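Glutamyl-tRNA(Gln) amidotransferase subunit B, mitochondrial (PDB 4N0H) is the mitochondrial GatB-type subunit of a yeast amidotransferase complex, built round a GatB/GatE catalytic domain with a large mixed beta sheet. Local coordinates at residues H21-T26 against V167-L172; F31-N36 against V62-A67; G101-Q106 against Q139-T144. All coordinates share one frame; numbering follows the deposited sequence.

Overall arrangement
Interactions 1 and 3 are buried contacts in the same mixed sheet, joined where strands 168-174 and 130-142 are neighbours. E171 N to Q139 O and Q23 NE2 to D143 OD1 tie the two contacts together. Interaction 2 is only partly buried, its centre about 18 Å from the centre of the chain, and joins loops instead of strands beside subunit F. Backbone bonds and apolar packing carry interaction 1, glutamine amides and a threonine-carboxylate bond much of interaction 3, and a single direct backbone bond and ring packing interaction 2, next to a helix N-cap. N36 reaches the carbonyls of L24 and T26, and F31 packs on L104.

Interaction 1 (H21-T26 against V167-L172); sequences HTQLNT and VPLIEL
Near the end of strand 14-23, T22 pairs with I170 of strand 168-174 as an antiparallel hydrogen-bonded pair, and their backbones exchange both bonds. T22 N gives to I170 O at 3.0 Å, and I170 N donates to T22 O at 2.9 Å. Beyond the end of strand 14-23 the pairing continues, with L24 N donating to P168 O at 3.0 Å. T22 O has a second, weaker partner in the CA-H of L169, whose CA lies 3.2 Å from it. A water donates to I170 O and reaches T22 OG1 only weakly.

The non-hydrogen-bonded pairs, H21 with E171 and Q23 with L169, place their side chains on one face of the sheet. E171 CG lies over the H21 ring, offset toward its rim and 3.9 Å from the centroid, a CH-pi contact. Because CG of E171 stands anti to the backbone N (chi1 178°) and the chain runs out straight, its carboxylate comes out above the ring plane, beyond the NE2-CE1 rim, the planes 31° apart; E171 OE2 also comes close to E141 OE2. Next to them Q23 CG presses on L169 CD2 at 3.4 Å, while the extended Q23 chain takes NE2 past V167 CG1 to a hydrogen bond with D143 OD1.

On the face of T22 and I170 the contact is largely apolar. The forked end of L24 lies against I170, CD1 coming within 3.8 Å of I170 CG1, and L24 CB backs onto P168 CB. T26 OG1 touches P168 CG at 3.3 Å, but its hydrogen bond goes to N28 O.

The whole is an antiparallel pairing inside the GatB/GatE catalytic domain, where strand 14-23 lies between 168-174 and 210-218 in the mixed sheet.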
ATOM      1  N   HIS B  21      -5.166  26.304   7.881  1.00 35.58           N
ATOM      2  CA  HIS B  21      -5.410  24.957   8.361  1.00 32.19           C
ATOM      3  C   HIS B  21      -6.333  25.019   9.561  1.00 34.35           C
ATOM      4  O   HIS B  21      -6.141  25.828  10.468  1.00 36.36           O
ATOM      5  CB  HIS B  21      -4.101  24.259   8.724  1.00 34.61           C
ATOM      6  CG  HIS B  21      -3.242  23.946   7.541  1.00 40.98           C
ATOM      7  ND1 HIS B  21      -2.507  24.905   6.879  1.00 46.62           N
ATOM      8  CD2 HIS B  21      -3.006  22.779   6.896  1.00 44.36           C
ATOM      9  CE1 HIS B  21      -1.852  24.343   5.880  1.00 48.62           C
ATOM     10  NE2 HIS B  21      -2.139  23.054   5.867  1.00 49.65           N
ATOM     11  N   THR B  22      -7.345  24.163   9.555  1.00 33.87           N
ATOM     12  CA  THR B  22      -8.358  24.180  10.595  1.00 35.81           C
ATOM     13  C   THR B  22      -8.633  22.774  11.121  1.00 31.36           C
ATOM     14  O   THR B  22      -9.002  21.880  10.362  1.00 29.68           O
ATOM     15  CB  THR B  22      -9.660  24.811  10.065  1.00 43.74           C
ATOM     16  OG1 THR B  22      -9.537  26.240  10.074  1.00 49.02           O
ATOM     17  CG2 THR B  22     -10.829  24.418  10.924  1.00 45.40           C
ATOM     18  N   GLN B  23      -8.441  22.585  12.423  1.00 34.15           N
ATOM     19  CA  GLN B  23      -8.751  21.316  13.064  1.00 32.80           C
ATOM     20  C   GLN B  23     -10.256  21.125  13.137  1.00 30.26           C
ATOM     21  O   GLN B  23     -10.964  21.977  13.670  1.00 35.11           O
ATOM     22  CB  GLN B  23      -8.166  21.256  14.479  1.00 33.70           C
ATOM     23  CG  GLN B  23      -6.667  21.041  14.538  1.00 38.44           C
ATOM     24  CD  GLN B  23      -6.169  20.744  15.942  1.00 45.77           C
ATOM     25  OE1 GLN B  23      -6.708  21.251  16.928  1.00 48.92           O
ATOM     26  NE2 GLN B  23      -5.136  19.912  16.039  1.00 44.35           N
ATOM     27  N   LEU B  24     -10.739  20.010  12.602  1.00 27.83           N
ATOM     28  CA  LEU B  24     -12.157  19.678  12.688  1.00 30.28           C
ATOM     29  C   LEU B  24     -12.493  19.106  14.059  1.00 33.59           C
ATOM     30  O   LEU B  24     -11.699  18.370  14.644  1.00 40.77           O
ATOM     31  CB  LEU B  24     -12.546  18.684  11.591  1.00 25.92           C
ATOM     32  CG  LEU B  24     -12.366  19.161  10.148  1.00 23.47           C
ATOM     33  CD1 LEU B  24     -12.994  18.175   9.178  1.00 22.94           C
ATOM     34  CD2 LEU B  24     -12.950  20.556   9.956  1.00 25.24           C
ATOM     35  N   ASN B  25     -13.666  19.446  14.580  1.00 32.99           N
ATOM     36  CA  ASN B  25     -14.100  18.869  15.846  1.00 34.20           C
ATOM     37  C   ASN B  25     -15.058  17.695  15.656  1.00 29.47           C
ATOM     38  O   ASN B  25     -16.136  17.646  16.244  1.00 33.93           O
ATOM     39  CB  ASN B  25     -14.671  19.929  16.800  1.00 38.70           C
ATOM     40  CG  ASN B  25     -15.704  20.819  16.145  1.00 46.85           C
ATOM     41  OD1 ASN B  25     -15.810  22.005  16.466  1.00 54.84           O
ATOM     42  ND2 ASN B  25     -16.473  20.258  15.219  1.00 43.76           N
ATOM     43  N   THR B  26     -14.654  16.755  14.810  1.00 27.36           N
ATOM     44  CA  THR B  26     -15.323  15.469  14.735  1.00 30.42           C
ATOM     45  C   THR B  26     -15.060  14.754  16.051  1.00 29.83           C
ATOM     46  O   THR B  26     -14.075  15.045  16.736  1.00 28.60           O
ATOM     47  CB  THR B  26     -14.761  14.620  13.584  1.00 27.97           C
ATOM     48  OG1 THR B  26     -13.345  14.503  13.737  1.00 28.66           O
ATOM     49  CG2 THR B  26     -15.064  15.275  12.242  1.00 29.46           C
ATOM     50  N   VAL B 167      -5.517  13.603  13.613  1.00 21.68           N
ATOM     51  CA  VAL B 167      -6.648  14.514  13.802  1.00 24.94           C
ATOM     52  C   VAL B 167      -7.013  15.126  12.441  1.00 25.87           C
ATOM     53  O   VAL B 167      -6.125  15.466  11.663  1.00 24.47           O
ATOM     54  CB  VAL B 167      -6.294  15.620  14.829  1.00 25.71           C
ATOM     55  CG1 VAL B 167      -7.253  16.817  14.743  1.00 25.35           C
ATOM     56  CG2 VAL B 167      -6.259  15.038  16.248  1.00 22.94           C
ATOM     57  N   PRO B 168      -8.319  15.251  12.138  1.00 23.40           N
ATOM     58  CA  PRO B 168      -8.692  15.774  10.818  1.00 23.68           C
ATOM     59  C   PRO B 168      -8.469  17.278  10.692  1.00 24.06           C
ATOM     60  O   PRO B 168      -8.778  18.032  11.614  1.00 24.77           O
ATOM     61  CB  PRO B 168     -10.197  15.474  10.716  1.00 24.26           C
ATOM     62  CG  PRO B 168     -10.542  14.646  11.916  1.00 28.01           C
ATOM     63  CD  PRO B 168      -9.498  14.912  12.949  1.00 26.70           C
ATOM     64  N   LEU B 169      -7.931  17.694   9.550  1.00 27.99           N
ATOM     65  CA  LEU B 169      -7.769  19.102   9.221  1.00 29.19           C
ATOM     66  C   LEU B 169      -8.465  19.388   7.899  1.00 29.91           C
ATOM     67  O   LEU B 169      -8.589  18.502   7.049  1.00 25.67           O
ATOM     68  CB  LEU B 169      -6.286  19.457   9.061  1.00 31.85           C
ATOM     69  CG  LEU B 169      -5.322  19.190  10.218  1.00 33.00           C
ATOM     70  CD1 LEU B 169      -3.882  19.466   9.798  1.00 36.95           C
ATOM     71  CD2 LEU B 169      -5.703  20.057  11.385  1.00 27.73           C
ATOM     72  N   ILE B 170      -8.923  20.622   7.729  1.00 28.42           N
ATOM     73  CA  ILE B 170      -9.249  21.119   6.400  1.00 27.32           C
ATOM     74  C   ILE B 170      -8.326  22.287   6.079  1.00 29.29           C
ATOM     75  O   ILE B 170      -8.202  23.227   6.864  1.00 28.58           O
ATOM     76  CB  ILE B 170     -10.713  21.561   6.274  1.00 30.44           C
ATOM     77  CG1 ILE B 170     -11.638  20.346   6.303  1.00 32.60           C
ATOM     78  CG2 ILE B 170     -10.923  22.327   4.981  1.00 32.30           C
ATOM     79  CD1 ILE B 170     -13.086  20.679   5.982  1.00 33.52           C
ATOM     80  N   GLU B 171      -7.654  22.211   4.938  1.00 32.32           N
ATOM     81  CA  GLU B 171      -6.836  23.322   4.483  1.00 32.88           C
ATOM     82  C   GLU B 171      -7.610  24.115   3.446  1.00 33.84           C
ATOM     83  O   GLU B 171      -8.071  23.564   2.446  1.00 33.25           O
ATOM     84  CB  GLU B 171      -5.513  22.842   3.888  1.00 35.54           C
ATOM     85  CG  GLU B 171      -4.645  23.982   3.366  1.00 43.47           C
ATOM     86  CD  GLU B 171      -3.392  23.505   2.649  1.00 56.59           C
ATOM     87  OE1 GLU B 171      -2.769  24.322   1.938  1.00 61.98           O
ATOM     88  OE2 GLU B 171      -3.025  22.321   2.799  1.00 62.31           O
ATOM     89  N   LEU B 172      -7.754  25.412   3.694  1.00 33.82           N
ATOM     90  CA  LEU B 172      -8.401  26.306   2.745  1.00 34.68           C
ATOM     91  C   LEU B 172      -7.363  27.229   2.125  1.00 35.03           C
ATOM     92  O   LEU B 172      -6.630  27.918   2.833  1.00 36.88           O
ATOM     93  CB  LEU B 172      -9.501  27.114   3.439  1.00 36.02           C
ATOM     94  CG  LEU B 172     -10.260  28.151   2.607  1.00 39.80           C
ATOM     95  CD1 LEU B 172     -11.730  28.131   2.957  1.00 40.67           C
ATOM     96  CD2 LEU B 172      -9.684  29.545   2.814  1.00 45.02           C
TER
HETATM   97  O   HOH W   1      -9.269  25.808   6.953  1.00 36.20           O

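Interaction 2 (F31-N36 against V62-A67); sequences FSQSTN and VLNLEA
F31 and Q33 meet V62, L63 and N64 in a loop-to-loop contact, where the chain after strand 14-23 lies against the run-in to helix 65-78, beside subunit F. One direct backbone bond joins the two: V62 N donates to F31 O at 3.1 Å, nearly straight at 174° but coming from above the carbonyl plane. V62 O in turn receives the CA-H of F31, with F31 CA 3.2 Å away.

The F31 ring turns an edge to the V62 backbone. Its CE1 reaches L63 CD1 at 3.8 Å, and CD1 of the ring rests near L63 CA. Q33 bends at chi2 (-58°), which brings NE2 to 3.6 Å from N64 CG, the two amides steeply inclined at 71°. That NE2 gives a hydrogen bond to a water, whereas Q33 OE1 is held by N28 ND2.

N64 is the N-cap of helix 65-78: its OD1 accepts from E66 N at 2.9 Å. The same OD1 also accepts from Q122 of subunit F and ND2 is bonded to K29 O, so both ends of the amide are gripped. N64 OD1 thus both caps the helix and meets the partner chain, consistent with the helix start and the subunit contact being coupled.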
ATOM      1  N   PHE B  31      -8.478   8.931   9.994  1.00 21.32           N
ATOM      2  CA  PHE B  31      -8.365   7.591   9.414  1.00 20.46           C
ATOM      3  C   PHE B  31      -8.374   6.482  10.468  1.00 20.07           C
ATOM      4  O   PHE B  31      -7.970   5.353  10.207  1.00 19.24           O
ATOM      5  CB  PHE B  31      -7.118   7.499   8.526  1.00 21.49           C
ATOM      6  CG  PHE B  31      -7.204   8.349   7.295  1.00 23.16           C
ATOM      7  CD1 PHE B  31      -8.052   7.995   6.256  1.00 20.33           C
ATOM      8  CD2 PHE B  31      -6.469   9.519   7.188  1.00 22.87           C
ATOM      9  CE1 PHE B  31      -8.148   8.782   5.122  1.00 16.80           C
ATOM     10  CE2 PHE B  31      -6.561  10.309   6.056  1.00 22.86           C
ATOM     11  CZ  PHE B  31      -7.407   9.946   5.025  1.00 18.79           C
ATOM     12  N   SER B  32      -8.828   6.828  11.666  1.00 25.99           N
ATOM     13  CA  SER B  32      -8.982   5.877  12.756  1.00 24.03           C
ATOM     14  C   SER B  32     -10.111   6.384  13.638  1.00 23.13           C
ATOM     15  O   SER B  32     -10.376   7.586  13.678  1.00 25.12           O
ATOM     16  CB  SER B  32      -7.691   5.785  13.571  1.00 27.19           C
ATOM     17  OG  SER B  32      -7.873   4.989  14.730  1.00 27.29           O
ATOM     18  N   GLN B  33     -10.780   5.483  14.349  1.00 21.34           N
ATOM     19  CA  GLN B  33     -11.885   5.904  15.208  1.00 21.99           C
ATOM     20  C   GLN B  33     -11.452   6.238  16.639  1.00 24.32           C
ATOM     21  O   GLN B  33     -12.285   6.349  17.541  1.00 26.04           O
ATOM     22  CB  GLN B  33     -13.025   4.879  15.192  1.00 28.27           C
ATOM     23  CG  GLN B  33     -13.841   4.905  13.903  1.00 30.57           C
ATOM     24  CD  GLN B  33     -14.442   6.280  13.631  1.00 33.29           C
ATOM     25  OE1 GLN B  33     -15.232   6.797  14.424  1.00 33.32           O
ATOM     26  NE2 GLN B  33     -14.061   6.882  12.513  1.00 34.06           N
ATOM     27  N   SER B  34     -10.151   6.404  16.842  1.00 25.60           N
ATOM     28  CA  SER B  34      -9.641   6.873  18.125  1.00 24.35           C
ATOM     29  C   SER B  34     -10.140   8.289  18.404  1.00 26.13           C
ATOM     30  O   SER B  34     -10.523   9.024  17.488  1.00 22.57           O
ATOM     31  CB  SER B  34      -8.109   6.821  18.149  1.00 28.58           C
ATOM     32  OG  SER B  34      -7.568   7.378  16.960  1.00 34.32           O
ATOM     33  N   THR B  35     -10.131   8.672  19.675  1.00 24.37           N
ATOM     34  CA  THR B  35     -10.737   9.922  20.101  1.00 26.03           C
ATOM     35  C   THR B  35     -10.003  11.159  19.593  1.00 26.25           C
ATOM     36  O   THR B  35      -8.779  11.253  19.678  1.00 27.90           O
ATOM     37  CB  THR B  35     -10.835   9.981  21.642  1.00 29.65           C
ATOM     38  OG1 THR B  35     -11.637   8.886  22.103  1.00 31.71           O
ATOM     39  CG2 THR B  35     -11.450  11.301  22.105  1.00 27.26           C
ATOM     40  N   ASN B  36     -10.770  12.100  19.055  1.00 24.50           N
ATOM     41  CA  ASN B  36     -10.261  13.418  18.707  1.00 26.79           C
ATOM     42  C   ASN B  36     -10.492  14.335  19.903  1.00 24.53           C
ATOM     43  O   ASN B  36     -11.577  14.878  20.073  1.00 25.69           O
ATOM     44  CB  ASN B  36     -10.983  13.943  17.462  1.00 28.31           C
ATOM     45  CG  ASN B  36     -10.561  15.351  17.078  1.00 33.57           C
ATOM     46  OD1 ASN B  36      -9.553  15.868  17.561  1.00 32.98           O
ATOM     47  ND2 ASN B  36     -11.334  15.978  16.196  1.00 28.38           N
ATOM     48  N   VAL B  62      -8.875   3.911   7.650  1.00 21.89           N
ATOM     49  CA  VAL B  62     -10.289   3.876   7.260  1.00 22.44           C
ATOM     50  C   VAL B  62     -10.882   5.275   7.440  1.00 22.04           C
ATOM     51  O   VAL B  62     -10.857   5.833   8.542  1.00 19.80           O
ATOM     52  CB  VAL B  62     -11.104   2.870   8.099  1.00 24.18           C
ATOM     53  CG1 VAL B  62     -12.578   2.939   7.725  1.00 27.67           C
ATOM     54  CG2 VAL B  62     -10.567   1.446   7.921  1.00 24.52           C
ATOM     55  N   LEU B  63     -11.408   5.846   6.360  1.00 19.76           N
ATOM     56  CA  LEU B  63     -11.894   7.224   6.394  1.00 17.27           C
ATOM     57  C   LEU B  63     -13.102   7.437   7.313  1.00 24.19           C
ATOM     58  O   LEU B  63     -14.092   6.698   7.256  1.00 23.01           O
ATOM     59  CB  LEU B  63     -12.199   7.723   4.976  1.00 19.19           C
ATOM     60  CG  LEU B  63     -12.669   9.179   4.868  1.00 22.52           C
ATOM     61  CD1 LEU B  63     -11.648  10.125   5.474  1.00 21.15           C
ATOM     62  CD2 LEU B  63     -12.947   9.535   3.409  1.00 29.44           C
ATOM     63  N   ASN B  64     -12.993   8.447   8.175  1.00 21.30           N
ATOM     64  CA  ASN B  64     -14.096   8.895   9.006  1.00 25.21           C
ATOM     65  C   ASN B  64     -15.036   9.731   8.143  1.00 25.08           C
ATOM     66  O   ASN B  64     -14.657  10.799   7.662  1.00 24.04           O
ATOM     67  CB  ASN B  64     -13.558   9.741  10.161  1.00 30.33           C
ATOM     68  CG  ASN B  64     -14.636  10.142  11.159  1.00 29.07           C
ATOM     69  OD1 ASN B  64     -15.830  10.161  10.850  1.00 26.75           O
ATOM     70  ND2 ASN B  64     -14.210  10.471  12.367  1.00 26.11           N
ATOM     71  N   LEU B  65     -16.257   9.242   7.951  1.00 25.46           N
ATOM     72  CA  LEU B  65     -17.210   9.906   7.064  1.00 26.24           C
ATOM     73  C   LEU B  65     -17.697  11.250   7.602  1.00 26.01           C
ATOM     74  O   LEU B  65     -18.186  12.089   6.845  1.00 25.50           O
ATOM     75  CB  LEU B  65     -18.386   8.979   6.747  1.00 25.30           C
ATOM     76  CG  LEU B  65     -17.994   7.667   6.057  1.00 29.91           C
ATOM     77  CD1 LEU B  65     -19.224   6.815   5.772  1.00 33.20           C
ATOM     78  CD2 LEU B  65     -17.217   7.925   4.771  1.00 30.80           C
ATOM     79  N   GLU B  66     -17.560  11.465   8.905  1.00 25.45           N
ATOM     80  CA  GLU B  66     -17.948  12.747   9.479  1.00 24.39           C
ATOM     81  C   GLU B  66     -17.101  13.890   8.912  1.00 25.16           C
ATOM     82  O   GLU B  66     -17.571  15.026   8.793  1.00 27.18           O
ATOM     83  CB  GLU B  66     -17.874  12.718  11.012  1.00 27.94           C
ATOM     84  CG  GLU B  66     -18.563  13.906  11.676  1.00 36.90           C
ATOM     85  CD  GLU B  66     -18.661  13.773  13.185  1.00 43.29           C
ATOM     86  OE1 GLU B  66     -19.663  14.260  13.756  1.00 43.86           O
ATOM     87  OE2 GLU B  66     -17.741  13.192  13.803  1.00 41.64           O
ATOM     88  N   ALA B  67     -15.858  13.583   8.552  1.00 25.81           N
ATOM     89  CA  ALA B  67     -14.983  14.573   7.930  1.00 29.47           C
ATOM     90  C   ALA B  67     -15.502  14.980   6.550  1.00 26.74           C
ATOM     91  O   ALA B  67     -15.367  16.135   6.142  1.00 24.83           O
ATOM     92  CB  ALA B  67     -13.553  14.051   7.832  1.00 29.45           C
TER
HETATM   93  O   HOH W   2     -11.911   5.399  10.798  1.00 31.09           O

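Interaction 3 (G101-Q106 against Q139-T144); sequences GYQLTQ and QIEQDT
Q142 and L104 pair through a side-chain amide as well as the backbone, and the glutamine can be followed outward. Its CB lies 3.8 Å from L104 O, the carbonyl that accepts Q142 N at 3.0 Å. CG sits beside L104 CB. CD comes to 3.8 Å from L104 CB, the two side chains crossing at a slant. At the tip OE1 accepts L104 N at 3.0 Å, the donor tilted from the amide plane, and also accepts a hydrogen bond from a water that donates to Y102 O as well. NE2 turns to N166 OD1, its main partner, with F31 packed close by. With CG beside the backbone N (chi1 -79°) and the chain extended beyond it, the side-chain carbonyl takes the backbone N-H of the neighbouring strand, and bonds at both ends fix the amide's rotation.

Strands 102-120 and 130-142 are successive antiparallel members of the mixed sheet of the GatB/GatE catalytic domain, linked through helix 121-124; strand 89-92 lies beyond the first and 168-174 beyond the second.

Farther along, Q106 uses a similar device: its OE1 accepts I140 N at 3.0 Å, the two side chains lying side by side and pointing the same way, while the backbone bond from Q106 N to I140 O is weak. On the other side of the strand pair, T105 OG1 donates to E141 OE2 at 2.7 Å, meeting the carboxylate on its anti side, 22° out of plane. E141 CG is wedged between its own backbone N and carbonyl carbon (chi1 62°), which sends the chain alongside T105, CB coming within 3.5 Å of T105 OG1.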
ATOM      1  N   GLY B 101       5.672   8.107   8.253  1.00 29.50           N
ATOM      2  CA  GLY B 101       6.746   8.511   7.360  1.00 23.22           C
ATOM      3  C   GLY B 101       6.159   9.249   6.174  1.00 25.32           C
ATOM      4  O   GLY B 101       6.850   9.584   5.209  1.00 27.02           O
ATOM      5  N   TYR B 102       4.854   9.487   6.247  1.00 26.23           N
ATOM      6  CA  TYR B 102       4.169  10.321   5.275  1.00 25.89           C
ATOM      7  C   TYR B 102       2.877  10.864   5.871  1.00 30.47           C
ATOM      8  O   TYR B 102       2.363  10.334   6.860  1.00 27.80           O
ATOM      9  CB  TYR B 102       3.886   9.559   3.972  1.00 25.38           C
ATOM     10  CG  TYR B 102       3.062   8.291   4.120  1.00 23.14           C
ATOM     11  CD1 TYR B 102       1.673   8.341   4.205  1.00 25.27           C
ATOM     12  CD2 TYR B 102       3.673   7.043   4.141  1.00 23.20           C
ATOM     13  CE1 TYR B 102       0.912   7.180   4.328  1.00 23.67           C
ATOM     14  CE2 TYR B 102       2.927   5.874   4.260  1.00 21.09           C
ATOM     15  CZ  TYR B 102       1.549   5.949   4.347  1.00 22.80           C
ATOM     16  OH  TYR B 102       0.815   4.795   4.468  1.00 25.11           O
ATOM     17  N   GLN B 103       2.375  11.937   5.272  1.00 26.69           N
ATOM     18  CA  GLN B 103       1.100  12.521   5.656  1.00 25.86           C
ATOM     19  C   GLN B 103       0.089  12.249   4.551  1.00 24.46           C
ATOM     20  O   GLN B 103       0.418  12.365   3.371  1.00 26.62           O
ATOM     21  CB  GLN B 103       1.255  14.031   5.849  1.00 29.11           C
ATOM     22  CG  GLN B 103      -0.054  14.762   6.115  1.00 37.69           C
ATOM     23  CD  GLN B 103       0.054  16.265   5.896  1.00 42.30           C
ATOM     24  OE1 GLN B 103      -0.552  17.052   6.621  1.00 48.14           O
ATOM     25  NE2 GLN B 103       0.819  16.665   4.889  1.00 36.42           N
ATOM     26  N   LEU B 104      -1.128  11.870   4.927  1.00 18.94           N
ATOM     27  CA  LEU B 104      -2.217  11.750   3.964  1.00 24.55           C
ATOM     28  C   LEU B 104      -2.887  13.103   3.761  1.00 25.59           C
ATOM     29  O   LEU B 104      -3.276  13.769   4.722  1.00 25.10           O
ATOM     30  CB  LEU B 104      -3.235  10.706   4.416  1.00 19.03           C
ATOM     31  CG  LEU B 104      -2.764   9.264   4.252  1.00 20.83           C
ATOM     32  CD1 LEU B 104      -3.688   8.297   4.991  1.00 20.37           C
ATOM     33  CD2 LEU B 104      -2.686   8.913   2.766  1.00 21.92           C
ATOM     34  N   THR B 105      -3.000  13.504   2.501  1.00 27.99           N
ATOM     35  CA  THR B 105      -3.508  14.821   2.136  1.00 30.15           C
ATOM     36  C   THR B 105      -4.042  14.755   0.714  1.00 26.80           C
ATOM     37  O   THR B 105      -3.690  13.859  -0.038  1.00 31.46           O
ATOM     38  CB  THR B 105      -2.402  15.902   2.222  1.00 34.54           C
ATOM     39  OG1 THR B 105      -2.951  17.183   1.881  1.00 40.46           O
ATOM     40  CG2 THR B 105      -1.252  15.580   1.281  1.00 35.94           C
ATOM     41  N   GLN B 106      -4.895  15.700   0.345  1.00 31.59           N
ATOM     42  CA  GLN B 106      -5.482  15.692  -0.989  1.00 31.09           C
ATOM     43  C   GLN B 106      -4.736  16.618  -1.939  1.00 36.59           C
ATOM     44  O   GLN B 106      -5.207  17.710  -2.254  1.00 43.60           O
ATOM     45  CB  GLN B 106      -6.952  16.083  -0.919  1.00 27.62           C
ATOM     46  CG  GLN B 106      -7.751  15.243   0.049  1.00 26.30           C
ATOM     47  CD  GLN B 106      -9.237  15.465  -0.104  1.00 29.97           C
ATOM     48  OE1 GLN B 106      -9.743  16.550   0.179  1.00 29.29           O
ATOM     49  NE2 GLN B 106      -9.945  14.441  -0.577  1.00 31.18           N
ATOM     50  N   GLN B 139      -9.056  21.271   1.033  1.00 33.49           N
ATOM     51  CA  GLN B 139      -8.460  19.934   1.147  1.00 35.47           C
ATOM     52  C   GLN B 139      -8.624  19.328   2.540  1.00 32.39           C
ATOM     53  O   GLN B 139      -8.513  20.025   3.543  1.00 30.74           O
ATOM     54  CB  GLN B 139      -6.963  19.978   0.812  1.00 42.68           C
ATOM     55  CG  GLN B 139      -6.629  20.378  -0.614  1.00 53.71           C
ATOM     56  CD  GLN B 139      -5.131  20.374  -0.885  1.00 61.85           C
ATOM     57  OE1 GLN B 139      -4.319  20.296   0.039  1.00 64.95           O
ATOM     58  NE2 GLN B 139      -4.761  20.449  -2.161  1.00 64.02           N
ATOM     59  N   ILE B 140      -8.868  18.021   2.596  1.00 27.24           N
ATOM     60  CA  ILE B 140      -8.879  17.303   3.867  1.00 25.66           C
ATOM     61  C   ILE B 140      -7.518  16.648   4.054  1.00 28.03           C
ATOM     62  O   ILE B 140      -6.989  16.039   3.122  1.00 26.67           O
ATOM     63  CB  ILE B 140      -9.965  16.212   3.892  1.00 27.64           C
ATOM     64  CG1 ILE B 140     -11.348  16.824   3.656  1.00 28.64           C
ATOM     65  CG2 ILE B 140      -9.929  15.443   5.211  1.00 28.36           C
ATOM     66  CD1 ILE B 140     -12.406  15.802   3.272  1.00 29.60           C
ATOM     67  N   GLU B 141      -6.940  16.774   5.245  1.00 27.33           N
ATOM     68  CA  GLU B 141      -5.648  16.141   5.507  1.00 30.53           C
ATOM     69  C   GLU B 141      -5.409  15.800   6.978  1.00 28.17           C
ATOM     70  O   GLU B 141      -6.097  16.305   7.866  1.00 25.54           O
ATOM     71  CB  GLU B 141      -4.506  17.009   4.974  1.00 34.86           C
ATOM     72  CG  GLU B 141      -4.407  18.372   5.615  1.00 41.03           C
ATOM     73  CD  GLU B 141      -3.327  19.224   4.977  1.00 50.49           C
ATOM     74  OE1 GLU B 141      -2.712  20.042   5.692  1.00 52.44           O
ATOM     75  OE2 GLU B 141      -3.096  19.070   3.758  1.00 52.41           O
ATOM     76  N   GLN B 142      -4.417  14.943   7.215  1.00 25.43           N
ATOM     77  CA  GLN B 142      -4.054  14.505   8.556  1.00 26.57           C
ATOM     78  C   GLN B 142      -3.232  15.543   9.289  1.00 27.16           C
ATOM     79  O   GLN B 142      -2.334  16.149   8.709  1.00 28.97           O
ATOM     80  CB  GLN B 142      -3.197  13.238   8.487  1.00 27.13           C
ATOM     81  CG  GLN B 142      -3.937  11.954   8.266  1.00 29.28           C
ATOM     82  CD  GLN B 142      -2.989  10.763   8.245  1.00 32.40           C
ATOM     83  OE1 GLN B 142      -1.910  10.825   7.649  1.00 30.04           O
ATOM     84  NE2 GLN B 142      -3.376   9.684   8.917  1.00 31.00           N
ATOM     85  N   ASP B 143      -3.510  15.718  10.577  1.00 26.19           N
ATOM     86  CA  ASP B 143      -2.610  16.480  11.435  1.00 28.22           C
ATOM     87  C   ASP B 143      -1.477  15.557  11.880  1.00 30.70           C
ATOM     88  O   ASP B 143      -1.607  14.327  11.836  1.00 26.89           O
ATOM     89  CB  ASP B 143      -3.352  17.037  12.656  1.00 31.20           C
ATOM     90  CG  ASP B 143      -2.709  18.306  13.210  1.00 40.56           C
ATOM     91  OD1 ASP B 143      -3.332  18.963  14.072  1.00 41.87           O
ATOM     92  OD2 ASP B 143      -1.588  18.658  12.780  1.00 40.64           O
ATOM     93  N   THR B 144      -0.366  16.150  12.301  1.00 31.77           N
ATOM     94  CA  THR B 144       0.769  15.386  12.801  1.00 30.61           C
ATOM     95  C   THR B 144       0.767  15.407  14.321  1.00 30.94           C
ATOM     96  O   THR B 144      -0.049  16.094  14.937  1.00 31.02           O
ATOM     97  CB  THR B 144       2.097  15.985  12.311  1.00 35.92           C
ATOM     98  OG1 THR B 144       2.216  17.326  12.795  1.00 38.52           O
ATOM     99  CG2 THR B 144       2.154  15.995  10.792  1.00 42.30           C
TER
HETATM  100  O   HOH W   3      -0.132   8.809   7.082  1.00 34.59           O